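Local coordinates for protein 3,6-diketocamphane 1,6 monooxygenase (Pseudomonas putida, PDB 4UWM) that uses reduced FMN and molecular oxygen to insert an oxygen atom into a diketone formed from (-)-camphor, turning it into a lactone, as a Baeyer-Villiger monooxygenase, at residues 79-84 with 141-146; 103-108 with 194-199. All coordinates share one frame; numbering follows the deposited sequence. Where two conformers were deposited one is given.

Contact 1 of 2, residues 79-84 with 141-146; sequences LLPHQH and DMVRES
Leu80 reaches over the helix backbone between Val143 and Ser146. Its methyl CD1 lies 3.5 Å from Ser146 OG and also touches Val143 O, and the same methyl comes to 4.0 Å from Val143 CG1. Pro81 lies across Met142 and Val143: its CB is 3.9 Å from Met142 CB, and its CD rests on Val143 CG2. The thioether of Met142, bent at chi3 (84°), folds back so that its CE meets Pro81 O at 3.7 Å and the sulfur stays close to Pro81 CB. Ser146 has OG swung away from its own N (chi1 164°), which turns the hydroxyl to the Leu80 side chain and to a bridging water. That water lies 2.8 Å from Ser146 OG and donates to both Leu80 O, at 2.6 Å, and Gln83 O, so a single ordered water ties the turn to the helix. With an alanine in place of Leu80, the methyls lying against Val143 and Ser146 would be gone, and the helix would probably lose much of its apolar contact with the turn. Leu88 and Met150 add further apolar contacts to Leu80. The arrangement is that of a beta-alpha loop of a TIM barrel, here a short 3-10 turn at the C-terminal end of strand 72-79, leading into helix 85-98 and packed against the outer helix 139-155.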
loop_
_atom_site.group_PDB
_atom_site.type_symbol
_atom_site.label_atom_id
_atom_site.label_comp_id
_atom_site.label_asym_id
_atom_site.label_seq_id
_atom_site.Cartn_x
_atom_site.Cartn_y
_atom_site.Cartn_z
ATOM N N LEU A 79 1.128 11.006 6.841
ATOM C CA LEU A 79 1.758 12.314 6.875
ATOM C C LEU A 79 1.447 13.015 5.536
ATOM O O LEU A 79 2.090 12.773 4.520
ATOM C CB LEU A 79 3.265 12.200 7.140
ATOM C CG LEU A 79 3.575 11.411 8.439
ATOM C CD1 LEU A 79 5.061 11.363 8.717
ATOM C CD2 LEU A 79 2.837 12.045 9.632
ATOM N N LEU A 80 0.427 13.858 5.563
ATOM C CA LEU A 80 -0.077 14.531 4.335
ATOM C C LEU A 80 0.939 15.306 3.521
ATOM O O LEU A 80 0.842 15.304 2.295
ATOM C CB LEU A 80 -1.307 15.380 4.639
ATOM C CG LEU A 80 -2.467 14.714 5.383
ATOM C CD1 LEU A 80 -3.707 15.597 5.321
ATOM C CD2 LEU A 80 -2.789 13.324 4.865
ATOM N N PRO A 81 1.936 15.951 4.171
ATOM C CA PRO A 81 2.937 16.664 3.359
ATOM C C PRO A 81 3.826 15.778 2.469
ATOM O O PRO A 81 4.526 16.289 1.593
ATOM C CB PRO A 81 3.781 17.389 4.407
ATOM C CG PRO A 81 2.896 17.498 5.612
ATOM C CD PRO A 81 2.131 16.207 5.611
ATOM N N HIS A 82 3.770 14.453 2.652
ATOM C CA HIS A 82 4.717 13.557 1.991
ATOM C C HIS A 82 4.174 12.856 0.714
ATOM O O HIS A 82 4.900 12.067 0.097
ATOM C CB HIS A 82 5.194 12.449 2.983
ATOM C CG HIS A 82 5.984 12.948 4.157
ATOM N ND1 HIS A 82 6.382 12.111 5.181
ATOM C CD2 HIS A 82 6.425 14.192 4.493
ATOM C CE1 HIS A 82 7.058 12.811 6.085
ATOM N NE2 HIS A 82 7.100 14.073 5.690
ATOM N N GLN A 83 2.914 13.116 0.339
ATOM C CA GLN A 83 2.207 12.401 -0.740
ATOM C C GLN A 83 1.408 13.377 -1.585
ATOM O O GLN A 83 0.913 14.383 -1.045
ATOM C CB GLN A 83 1.164 11.416 -0.154
ATOM C CG GLN A 83 1.684 10.431 0.869
ATOM C CD GLN A 83 0.833 9.172 0.966
ATOM O OE1 GLN A 83 0.743 8.541 2.024
ATOM N NE2 GLN A 83 0.227 8.791 -0.145
ATOM N N HIS A 84 1.215 13.054 -2.864
ATOM C CA HIS A 84 0.213 13.761 -3.654
ATOM C C HIS A 84 -1.165 13.452 -3.089
ATOM O O HIS A 84 -1.523 12.284 -2.946
ATOM C CB HIS A 84 0.267 13.369 -5.138
ATOM C CG HIS A 84 -0.469 14.339 -5.996
ATOM N ND1 HIS A 84 -1.843 14.362 -6.068
ATOM C CD2 HIS A 84 -0.034 15.419 -6.690
ATOM C CE1 HIS A 84 -2.226 15.375 -6.828
ATOM N NE2 HIS A 84 -1.146 16.031 -7.220
ATOM N N ASP A 141 0.396 24.088 6.936
ATOM C CA ASP A 141 -0.284 24.595 5.740
ATOM C C ASP A 141 -0.404 23.486 4.682
ATOM O O ASP A 141 -1.435 23.360 4.018
ATOM C CB ASP A 141 0.480 25.766 5.120
ATOM C CG ASP A 141 0.441 27.028 5.974
ATOM O OD1 ASP A 141 -0.415 27.132 6.881
ATOM O OD2 ASP A 141 1.274 27.930 5.714
ATOM N N MET A 142 0.665 22.699 4.535
ATOM C CA MET A 142 0.636 21.493 3.692
ATOM C C MET A 142 -0.472 20.526 4.104
ATOM O O MET A 142 -1.224 20.057 3.243
ATOM C CB MET A 142 2.004 20.805 3.638
ATOM C CG MET A 142 3.046 21.674 2.998
ATOM S SD MET A 142 4.697 20.982 2.918
ATOM C CE MET A 142 4.594 19.985 1.430
ATOM N N VAL A 143 -0.609 20.262 5.408
ATOM C CA VAL A 143 -1.709 19.413 5.909
ATOM C C VAL A 143 -3.073 19.956 5.513
ATOM O O VAL A 143 -3.943 19.208 5.061
ATOM C CB VAL A 143 -1.632 19.165 7.451
ATOM C CG1 VAL A 143 -2.884 18.485 7.987
ATOM C CG2 VAL A 143 -0.383 18.371 7.825
ATOM N N ARG A 144 -3.266 21.269 5.670
ATOM C CA ARG A 144 -4.535 21.921 5.337
ATOM C C ARG A 144 -4.899 21.804 3.851
ATOM O O ARG A 144 -6.027 21.491 3.508
ATOM C CB ARG A 144 -4.476 23.401 5.746
ATOM C CG ARG A 144 -5.804 24.005 6.161
ATOM C CD ARG A 144 -5.613 25.425 6.680
ATOM N NE ARG A 144 -4.512 25.531 7.641
ATOM C CZ ARG A 144 -3.417 26.263 7.456
ATOM N NH1 ARG A 144 -3.262 26.973 6.344
ATOM N NH2 ARG A 144 -2.478 26.294 8.389
ATOM N N GLU A 145 -3.939 22.081 2.979
ATOM C CA GLU A 145 -4.190 22.040 1.537
ATOM C C GLU A 145 -4.467 20.607 1.098
ATOM O O GLU A 145 -5.362 20.366 0.294
ATOM C CB GLU A 145 -3.025 22.646 0.735
ATOM C CG GLU A 145 -3.284 22.763 -0.775
ATOM C CD GLU A 145 -2.119 23.382 -1.526
ATOM O OE1 GLU A 145 -1.532 24.354 -1.036
ATOM O OE2 GLU A 145 -1.769 22.906 -2.611
ATOM N N SER A 146 -3.704 19.652 1.636
ATOM C CA SER A 146 -3.942 18.250 1.268
ATOM C C SER A 146 -5.354 17.831 1.655
ATOM O O SER A 146 -6.093 17.271 0.853
ATOM C CB SER A 146 -2.907 17.305 1.908
ATOM O OG SER A 146 -3.403 15.970 1.823
HETATM O O HOH W 1 -1.181 14.548 0.812
#

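Contact 2 of 2, residues 103-108 with 194-199; sequences YFLGIG and KAPEIA
Leu105 O takes the shortest of the backbone bonds between the two strands, from Ala199 N at 2.7 Å; the donor stands 33° out of the carbonyl plane, and Ile198 CA adds a CH contact to the same oxygen. The ladder goes on in parallel fashion: Leu105 N donates to Glu197 O at 2.9 Å and Ile107 N to Ala199 O at 3.0 Å, both nearly straight, so that Leu105 is held through its N and its O. Gly106, paired with Ala199, brings its CA within 3.3 Å of Ala199 O. Where the segments diverge, a water continues the link, donating to Tyr103 O and accepting from Glu197 N. Leu105 and Ile198 lie alongside each other on one face of the sheet, with Leu105 CD2 4.1 Å from Ile198 CG1, and Pro196 crosses the leucine with its CG 3.8 Å from Leu105 CB. Pro196 CB also sits at the edge of the Tyr103 ring. Ile107 holds CG1 between its N and carbonyl carbon (chi1 66°), which sets that atom against Ile198 CG2. On the other face Ala199 CB meets the edge of the Phe104 ring at CD2, 4.2 Å away. Strands 72-79 and 219-223 flank the pair in the parallel barrel sheet; Met76 and Val221 touch Ala199 from these two strands. Trp154 and Leu147 of helix 139-155 and Ile92 of helix 85-98 pack on the face carrying Leu105 and Ile198.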
loop_
_atom_site.group_PDB
_atom_site.type_symbol
_atom_site.label_atom_id
_atom_site.label_comp_id
_atom_site.label_asym_id
_atom_site.label_seq_id
_atom_site.Cartn_x
_atom_site.Cartn_y
_atom_site.Cartn_z
ATOM N N TYR A 103 -12.617 1.172 9.071
ATOM C CA TYR A 103 -11.466 1.997 8.730
ATOM C C TYR A 103 -11.705 3.377 9.275
ATOM O O TYR A 103 -12.834 3.844 9.265
ATOM C CB TYR A 103 -11.305 2.026 7.180
ATOM C CG TYR A 103 -10.199 2.922 6.716
ATOM C CD1 TYR A 103 -10.431 4.276 6.483
ATOM C CD2 TYR A 103 -8.906 2.425 6.529
ATOM C CE1 TYR A 103 -9.413 5.117 6.099
ATOM C CE2 TYR A 103 -7.870 3.262 6.134
ATOM C CZ TYR A 103 -8.138 4.603 5.910
ATOM O OH TYR A 103 -7.130 5.460 5.536
ATOM N N PHE A 104 -10.662 4.031 9.778
ATOM C CA PHE A 104 -10.700 5.478 9.931
ATOM C C PHE A 104 -9.326 6.042 9.651
ATOM O O PHE A 104 -8.356 5.288 9.557
ATOM C CB PHE A 104 -11.318 5.958 11.275
ATOM C CG PHE A 104 -10.586 5.506 12.512
ATOM C CD1 PHE A 104 -10.747 4.210 12.998
ATOM C CD2 PHE A 104 -9.765 6.399 13.215
ATOM C CE1 PHE A 104 -10.082 3.796 14.147
ATOM C CE2 PHE A 104 -9.089 5.984 14.361
ATOM C CZ PHE A 104 -9.268 4.682 14.827
ATOM N N LEU A 105 -9.244 7.359 9.504
ATOM C CA LEU A 105 -8.053 8.006 8.970
ATOM C C LEU A 105 -7.384 8.969 9.940
ATOM O O LEU A 105 -7.932 10.034 10.272
ATOM C CB LEU A 105 -8.415 8.738 7.654
ATOM C CG LEU A 105 -7.390 9.697 7.049
ATOM C CD1 LEU A 105 -6.164 8.935 6.530
ATOM C CD2 LEU A 105 -8.051 10.508 5.919
ATOM N N GLY A 106 -6.163 8.631 10.352
ATOM C CA GLY A 106 -5.338 9.583 11.082
ATOM C C GLY A 106 -4.550 10.427 10.108
ATOM O O GLY A 106 -3.948 9.892 9.175
ATOM N N ILE A 107 -4.550 11.748 10.316
ATOM C CA ILE A 107 -3.696 12.654 9.511
ATOM C C ILE A 107 -2.723 13.420 10.383
ATOM O O ILE A 107 -3.001 13.649 11.549
ATOM C CB ILE A 107 -4.536 13.652 8.679
ATOM C CG1 ILE A 107 -5.290 14.639 9.603
ATOM C CG2 ILE A 107 -5.482 12.896 7.763
ATOM C CD1 ILE A 107 -5.905 15.827 8.871
ATOM N N GLY A 108 -1.567 13.791 9.845
ATOM C CA GLY A 108 -0.631 14.604 10.597
ATOM C C GLY A 108 0.416 15.227 9.718
ATOM O O GLY A 108 0.460 14.955 8.520
ATOM N N LYS A 194 -18.790 8.690 1.555
ATOM C CA LYS A 194 -18.489 9.858 2.377
ATOM C C LYS A 194 -17.065 9.774 2.919
ATOM O O LYS A 194 -16.497 8.692 2.973
ATOM C CB LYS A 194 -19.486 9.957 3.532
ATOM C CG LYS A 194 -19.656 8.669 4.325
ATOM C CD LYS A 194 -20.759 8.794 5.368
ATOM C CE LYS A 194 -20.953 7.489 6.127
ATOM N NZ LYS A 194 -21.891 7.655 7.268
ATOM N N ALA A 195 -16.507 10.918 3.317
ATOM C CA ALA A 195 -15.187 10.956 3.942
ATOM C C ALA A 195 -15.139 9.961 5.105
ATOM O O ALA A 195 -16.166 9.706 5.757
ATOM C CB ALA A 195 -14.851 12.354 4.420
ATOM N N PRO A 196 -13.956 9.355 5.356
ATOM C CA PRO A 196 -13.888 8.536 6.569
ATOM C C PRO A 196 -13.875 9.446 7.786
ATOM O O PRO A 196 -13.566 10.650 7.670
ATOM C CB PRO A 196 -12.520 7.839 6.432
ATOM C CG PRO A 196 -11.686 8.863 5.739
ATOM C CD PRO A 196 -12.621 9.535 4.745
ATOM N N GLU A 197 -14.168 8.892 8.960
ATOM C CA GLU A 197 -13.901 9.633 10.180
ATOM C C GLU A 197 -12.402 9.927 10.250
ATOM O O GLU A 197 -11.595 9.046 9.941
ATOM C CB GLU A 197 -14.352 8.844 11.408
ATOM C CG GLU A 197 -14.059 9.555 12.720
ATOM C CD GLU A 197 -14.815 8.966 13.902
ATOM O OE1 GLU A 197 -15.546 7.974 13.706
ATOM O OE2 GLU A 197 -14.666 9.504 15.019
ATOM N N ILE A 198 -12.049 11.151 10.637
ATOM C CA ILE A 198 -10.662 11.621 10.635
ATOM C C ILE A 198 -10.199 11.827 12.075
ATOM O O ILE A 198 -10.952 12.364 12.896
ATOM C CB ILE A 198 -10.510 12.906 9.782
ATOM C CG1 ILE A 198 -10.728 12.560 8.303
ATOM C CG2 ILE A 198 -9.189 13.611 10.015
ATOM C CD1 ILE A 198 -10.727 13.756 7.376
ATOM N N ALA A 199 -8.984 11.351 12.379
ATOM C CA ALA A 199 -8.374 11.495 13.696
ATOM C C ALA A 199 -7.080 12.279 13.640
ATOM O O ALA A 199 -6.414 12.320 12.606
ATOM C CB ALA A 199 -8.158 10.122 14.318
HETATM O O HOH W 2 -14.513 6.020 9.140
#

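How the contacts relate
The centres of contact 1 and contact 2 are about 14 Å apart. The two meet at Gly108, the last residue of strand 105-108, whose O lies 3.2 Å from Leu80 N, a probable hydrogen bond, and packs 3.6 Å from Val143 CG2. Ile107 of contact 2 also touches both Leu80 and Val143, and helix 139-155, which supplies Val143, runs on to contact 2. Contact 2 thus belongs to the barrel wall and contact 1 to the loop and helix layer at the C-terminal ends of its strands. Neither touches the flavin: Val143 is about 9 Å and Gly106 about 7 Å from FMN, while the side chain of Ala199 comes to about 4 Å from that of the FMN-binding Met76.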